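Local coordinates for protein dITP/XTP pyrophosphatase (Coxiella burnetii, PDB 3TQU) that probably hydrolyses non-canonical purine nucleoside triphosphates such as XTP, dITP and ITP to their monophosphates and diphosphate, clearing them from the nucleotide pool, at residues A[11-14]-A[15-18]; A[20-23]-A[24-27]; A[94-98]-A[99-103]. One frame throughout, in Å; residues are numbered along the deposited sequence.

Interaction 1: A[11-14]-A[15-18]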
# COMPACT_ATOMS: atom_id res chain seq x y z
N SER A 11 7.55 -14.75 7.12
CA SER A 11 7.74 -15.88 6.20
C SER A 11 8.54 -17.04 6.80
O SER A 11 9.45 -16.84 7.60
CB SER A 11 8.42 -15.39 4.92
OG SER A 11 8.64 -16.46 4.03
N GLN A 12 8.19 -18.26 6.40
CA GLN A 12 8.95 -19.45 6.76
C GLN A 12 9.90 -19.81 5.62
O GLN A 12 10.57 -20.84 5.65
CB GLN A 12 8.02 -20.64 7.02
CG GLN A 12 7.09 -20.49 8.21
CD GLN A 12 6.45 -21.81 8.59
OE1 GLN A 12 7.14 -22.81 8.81
NE2 GLN A 12 5.12 -21.83 8.64
N ASN A 13 9.94 -18.95 4.61
CA ASN A 13 10.71 -19.22 3.41
C ASN A 13 12.18 -18.87 3.60
O ASN A 13 12.53 -17.70 3.80
CB ASN A 13 10.12 -18.44 2.23
CG ASN A 13 10.81 -18.75 0.92
OD1 ASN A 13 12.03 -18.81 0.85
ND2 ASN A 13 10.02 -18.95 -0.13
N SER A 14 13.04 -19.89 3.55
CA SER A 14 14.47 -19.72 3.83
C SER A 14 15.19 -18.83 2.82
O SER A 14 16.11 -18.09 3.18
CB SER A 14 15.17 -21.08 3.95
OG SER A 14 15.15 -21.79 2.72
N SER A 15 14.77 -18.89 1.56
CA SER A 15 15.39 -18.06 0.54
C SER A 15 15.03 -16.58 0.75
O SER A 15 15.84 -15.69 0.49
CB SER A 15 15.00 -18.52 -0.86
OG SER A 15 13.64 -18.22 -1.14
N LYS A 16 13.83 -16.33 1.25
CA LYS A 16 13.41 -14.96 1.53
C LYS A 16 14.23 -14.34 2.67
O LYS A 16 14.61 -13.17 2.61
CB LYS A 16 11.92 -14.90 1.86
CG LYS A 16 11.03 -15.26 0.67
CD LYS A 16 9.58 -14.90 0.93
CE LYS A 16 8.72 -15.17 -0.29
NZ LYS A 16 7.31 -14.72 -0.11
N LEU A 17 14.51 -15.13 3.70
CA LEU A 17 15.34 -14.68 4.81
C LEU A 17 16.76 -14.41 4.35
O LEU A 17 17.35 -13.38 4.69
CB LEU A 17 15.35 -15.70 5.94
CG LEU A 17 16.24 -15.35 7.13
CD1 LEU A 17 15.77 -14.06 7.79
CD2 LEU A 17 16.29 -16.48 8.13
N ALA A 18 17.31 -15.33 3.56
CA ALA A 18 18.67 -15.18 3.05
C ALA A 18 18.80 -13.96 2.14
O ALA A 18 19.78 -13.21 2.23
CB ALA A 18 19.09 -16.45 2.30
O HOH W 1 6.31 -16.57 2.54
O HOH W 2 10.99 -18.87 -3.21

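Interaction 2: A[20-23]-A[24-27]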
# COMPACT_ATOMS: atom_id res chain seq x y z
N MSE A 20 17.12 -11.30 2.27
CA MSE A 20 16.98 -10.12 3.12
C MSE A 20 18.28 -9.84 3.87
O MSE A 20 18.73 -8.69 3.94
CB MSE A 20 15.83 -10.35 4.11
CG MSE A 20 15.52 -9.19 5.06
SE MSE A 20 14.39 -7.86 4.21
CE MSE A 20 13.30 -9.07 3.17
N GLN A 21 18.88 -10.88 4.43
CA GLN A 21 20.13 -10.73 5.16
C GLN A 21 21.21 -10.19 4.24
O GLN A 21 22.01 -9.34 4.64
CB GLN A 21 20.56 -12.06 5.77
CG GLN A 21 19.65 -12.56 6.88
CD GLN A 21 19.94 -14.00 7.24
OE1 GLN A 21 20.51 -14.75 6.44
NE2 GLN A 21 19.56 -14.40 8.44
N GLU A 22 21.24 -10.69 3.01
CA GLU A 22 22.17 -10.21 2.00
C GLU A 22 21.90 -8.74 1.68
O GLU A 22 22.82 -7.93 1.54
CB GLU A 22 22.05 -11.05 0.73
CG GLU A 22 22.81 -10.51 -0.46
CD GLU A 22 24.31 -10.68 -0.32
OE1 GLU A 22 24.74 -11.60 0.40
OE2 GLU A 22 25.06 -9.88 -0.93
N LEU A 23 20.62 -8.40 1.57
CA LEU A 23 20.20 -7.04 1.21
C LEU A 23 20.62 -6.01 2.24
O LEU A 23 21.06 -4.91 1.88
CB LEU A 23 18.68 -7.00 1.05
CG LEU A 23 18.10 -5.62 0.73
CD1 LEU A 23 18.36 -5.27 -0.72
CD2 LEU A 23 16.61 -5.58 1.03
N LEU A 24 20.49 -6.35 3.52
CA LEU A 24 20.73 -5.39 4.60
C LEU A 24 21.99 -5.69 5.40
O LEU A 24 22.09 -5.33 6.57
CB LEU A 24 19.52 -5.35 5.54
CG LEU A 24 18.19 -5.05 4.85
CD1 LEU A 24 17.08 -4.93 5.88
CD2 LEU A 24 18.29 -3.79 4.01
N ARG A 25 22.96 -6.33 4.75
CA ARG A 25 24.17 -6.80 5.43
C ARG A 25 24.97 -5.68 6.10
O ARG A 25 25.71 -5.92 7.05
CB ARG A 25 25.06 -7.57 4.46
CG ARG A 25 25.62 -6.74 3.32
CD ARG A 25 26.36 -7.62 2.32
NE ARG A 25 27.04 -6.84 1.29
CZ ARG A 25 26.49 -6.48 0.14
NH1 ARG A 25 25.24 -6.83 -0.14
NH2 ARG A 25 27.18 -5.77 -0.74
N ASP A 26 24.81 -4.45 5.60
CA ASP A 26 25.59 -3.33 6.12
C ASP A 26 24.82 -2.48 7.13
O ASP A 26 25.34 -1.48 7.63
CB ASP A 26 26.12 -2.47 4.97
CG ASP A 26 27.22 -3.16 4.19
OD1 ASP A 26 27.88 -4.06 4.75
OD2 ASP A 26 27.45 -2.79 3.02
N LEU A 27 23.59 -2.88 7.42
CA LEU A 27 22.76 -2.18 8.40
C LEU A 27 22.69 -2.95 9.71
O LEU A 27 22.80 -4.18 9.72
CB LEU A 27 21.35 -1.97 7.84
CG LEU A 27 21.20 -1.07 6.62
CD1 LEU A 27 19.77 -1.09 6.10
CD2 LEU A 27 21.64 0.35 6.95
O HOH W 3 24.10 -7.78 -2.62
O HOH W 4 23.20 -3.44 3.44

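Interaction 3: A[94-98]-A[99-103]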
# COMPACT_ATOMS: atom_id res chain seq x y z
N LYS A 94 -5.82 -27.25 -4.67
CA LYS A 94 -4.91 -27.53 -3.57
C LYS A 94 -4.09 -28.79 -3.87
O LYS A 94 -4.54 -29.68 -4.60
CB LYS A 94 -5.67 -27.71 -2.26
CG LYS A 94 -6.28 -29.10 -2.08
CD LYS A 94 -6.93 -29.26 -0.72
CE LYS A 94 -8.18 -28.40 -0.60
NZ LYS A 94 -8.89 -28.64 0.69
N ASN A 95 -2.88 -28.85 -3.32
CA ASN A 95 -1.99 -29.98 -3.54
C ASN A 95 -1.48 -30.10 -4.97
O ASN A 95 -0.99 -31.15 -5.38
CB ASN A 95 -2.67 -31.29 -3.10
CG ASN A 95 -2.80 -31.39 -1.59
OD1 ASN A 95 -2.48 -30.46 -0.86
ND2 ASN A 95 -3.28 -32.54 -1.12
N ALA A 96 -1.60 -29.02 -5.74
CA ALA A 96 -1.12 -29.01 -7.11
C ALA A 96 0.35 -28.61 -7.16
O ALA A 96 0.88 -28.03 -6.21
CB ALA A 96 -1.95 -28.06 -7.96
N THR A 97 1.01 -28.92 -8.27
CA THR A 97 2.42 -28.61 -8.46
C THR A 97 2.61 -27.34 -9.27
O THR A 97 1.65 -26.79 -9.81
CB THR A 97 3.14 -29.75 -9.20
OG1 THR A 97 2.53 -29.91 -10.49
CG2 THR A 97 3.02 -31.05 -8.42
N ASP A 98 3.85 -26.87 -9.36
CA ASP A 98 4.17 -25.72 -10.20
C ASP A 98 3.86 -26.03 -11.65
O ASP A 98 3.32 -25.20 -12.38
CB ASP A 98 5.65 -25.33 -10.06
CG ASP A 98 5.97 -24.69 -8.72
OD1 ASP A 98 5.02 -24.35 -7.97
OD2 ASP A 98 7.17 -24.52 -8.43
N ALA A 99 4.21 -27.25 -12.07
CA ALA A 99 3.95 -27.70 -13.43
C ALA A 99 2.47 -27.65 -13.77
O ALA A 99 2.09 -27.24 -14.87
CB ALA A 99 4.50 -29.10 -13.63
N GLU A 100 1.63 -28.09 -12.83
CA GLU A 100 0.19 -28.08 -13.03
C GLU A 100 -0.34 -26.66 -13.19
O GLU A 100 -1.15 -26.39 -14.08
CB GLU A 100 -0.52 -28.75 -11.85
CG GLU A 100 -0.33 -30.25 -11.77
CD GLU A 100 -1.10 -30.86 -10.61
OE1 GLU A 100 -2.32 -31.08 -10.76
OE2 GLU A 100 -0.49 -31.11 -9.55
N ARG A 101 0.12 -25.76 -12.33
CA ARG A 101 -0.30 -24.36 -12.38
C ARG A 101 0.09 -23.72 -13.70
O ARG A 101 -0.68 -22.95 -14.28
CB ARG A 101 0.29 -23.58 -11.20
CG ARG A 101 -0.41 -23.84 -9.87
CD ARG A 101 0.22 -23.06 -8.73
NE ARG A 101 1.43 -23.72 -8.23
CZ ARG A 101 1.43 -24.70 -7.33
NH1 ARG A 101 0.28 -25.14 -6.83
NH2 ARG A 101 2.57 -25.23 -6.94
N ILE A 102 1.29 -24.03 -14.18
CA ILE A 102 1.77 -23.53 -15.46
C ILE A 102 0.82 -23.96 -16.58
O ILE A 102 0.49 -23.16 -17.47
CB ILE A 102 3.19 -24.03 -15.77
CG1 ILE A 102 4.21 -23.32 -14.88
CG2 ILE A 102 3.53 -23.81 -17.24
CD1 ILE A 102 5.57 -23.96 -14.87
N GLN A 103 0.39 -25.21 -16.53
CA GLN A 103 -0.51 -25.74 -17.55
C GLN A 103 -1.89 -25.09 -17.51
O GLN A 103 -2.50 -24.84 -18.55
CB GLN A 103 -0.63 -27.26 -17.44
CG GLN A 103 0.59 -27.99 -17.98
CD GLN A 103 0.87 -27.65 -19.43
OE1 GLN A 103 -0.05 -27.61 -20.26
NE2 GLN A 103 2.13 -27.37 -19.75
O HOH W 5 -1.03 -32.85 -7.82
O HOH W 6 -1.32 -26.01 -4.74
O HOH W 7 3.34 -21.84 -9.33

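Interaction 1: A[11-14]-A[15-18]
Asn13 sets CG anti to its backbone N (chi1 -176°), and this swings its amide over the start of the helix, onto Ser15 and Lys16. Ser15 sets OG between its backbone N and carbonyl carbon (chi1 71°), which brings the hydroxyl back to the same amide.

Asn13 is the N-cap of helix 14-23. Asn13 OD1 accepts from Lys16 N at 3.1 Å, with the donor above the amide plane. Ser15 OG donates to Asn13 OD1 at 2.6 Å, tilted 24° from that plane. Both donors come from one face of the amide. Ser15 N adds a weak bond. Two firm bonds thus hold OD1 and fix the rotation of the amide. A water accepts from Asn13 ND2 at 3.2 Å. The backbone carbonyl of Asn13 starts the regular helix bonding: Leu17 N donates to Asn13 O at 3.2 Å. Ala18 N follows on Ser14 O at 3.0 Å.

The Lys16 chain runs extended beyond CG and crosses the Asn13 side chain at about a right angle. Lys16 CG lies 3.5 Å from Asn13 CG. Farther along, Lys16 CD passes 3.6 Å from Ser11 OG. Ser11 OG accepts from Asn13 N at 2.9 Å, which makes an ST turn just ahead of the cap. The Lys16 ammonium forms a salt bridge with Asp71, and a water bound to Ser11 OG gives it a further, weak partner. Leu17 packs on Phe31 and Pro33 of strand 29-33.

Residues 11-16 are the predicted substrate-binding segment, and Lys16 lies near Arg186 and Ser73, two more predicted substrate residues. This is an asparagine N-cap after an ST turn, at the predicted nucleotide site of a HAM1 pyrophosphatase.

Interaction 2: A[20-23]-A[24-27]
Leu24 packs back against the last turn of helix 14-23, and Arg25 folds over the same end on the solvent side. The close part is apolar. Leu23 and Leu24 lie side by side and point the same way, with Leu23 CG 3.8 Å from Leu24 CD2. Leu24 CD1 also meets the selenium of Met20, a selenomethionine, at 4.3 Å. Leu24 N still donates to Met20 O at 3.0 Å, although Leu24 itself has left helical geometry.

The outer part is polar and more open. Arg25 places CG between its backbone N and carbonyl carbon (chi1 65°), and its extended chain runs alongside Glu22. Arg25 NH1 donates to Glu22 O at 3.1 Å, with that oxygen in the guanidinium plane. Glu22 OE2 is 3.2 Å from Arg25 NH1 but well out of the plane, so this salt bridge rests on charge alone. One water bridges OE2 and NH1, weakly on the arginine side. A second water joins Leu23 O to Asp26 N.

The chain then makes a type I turn from Leu24 to Leu27. Met20 and Leu24 rest on Phe31 of strand 29-33, while Leu190 and Leu197 of helix 185-199 cover Met20, Leu23 and Leu24.

Interaction 3: A[94-98]-A[99-103]
Arg101 reaches back from the first turn of helix 98-112 to Asp98, Thr97 and Ala96. Arg101 CB lies 3.6 Å from Asp98 O. CG comes as near to Thr97 O, and CD runs past that carbonyl. The chain bends at chi3 (-80°), which folds the guanidinium over the helix start. Arg101 NE donates to a water at 2.9 Å. CZ sits beneath Thr97 O, which stands over the centre of one guanidinium face. NH1 and NH2 both make weak bonds to Ala96 O, and NH1 makes a weak one to a water. Arg101 NH2 gives Asp98 OD1 an almost straight bond of 2.8 Å (178°), in the guanidinium plane. The carboxylate is turned 73° from that plane and is met on its anti side.

Thr97 is the N-cap of helix 98-112 and forms a capping box with Glu100. Glu100 N donates to Thr97 OG1 at 3.1 Å. In return, Thr97 N donates to Glu100 OE2 at 2.9 Å, from above the carboxylate plane. A water links the same OE2 to Asn95 O.

Each acid takes a different backbone amide: Glu100 OE2 takes Thr97 N, and Asp98 OD2 takes Gly158 N in the predicted substrate loop. The salt bridge and the nearby helix start would both favour a charged Asp98. The chemistry implies a helix start held by one salt bridge and a reciprocal capping box, with Asp98 joining it to the loop of Gly158.

In the fold
From the N terminus, strand 5-9 leads into interaction 1, which closes the loop before helix 14-23 and lies at the predicted substrate site. Interaction 2 follows at the other end of that helix, where the chain turns toward strand 29-33. Their centres are about 13 Å apart. Interaction 3 comes much later, after strand 68-77, and closes the loop that enters helix 98-112. The three are in series; none nests in or crosses another. Interactions 2 and 3 lie on opposite sides of the chain's centre, about 33 Å apart between centres. Interactions 1 and 2 tie helix 14-23 to strand 29-33, and interaction 2 also to helix 185-199, while interaction 3 ties helix 98-112 to the loop of Gly158.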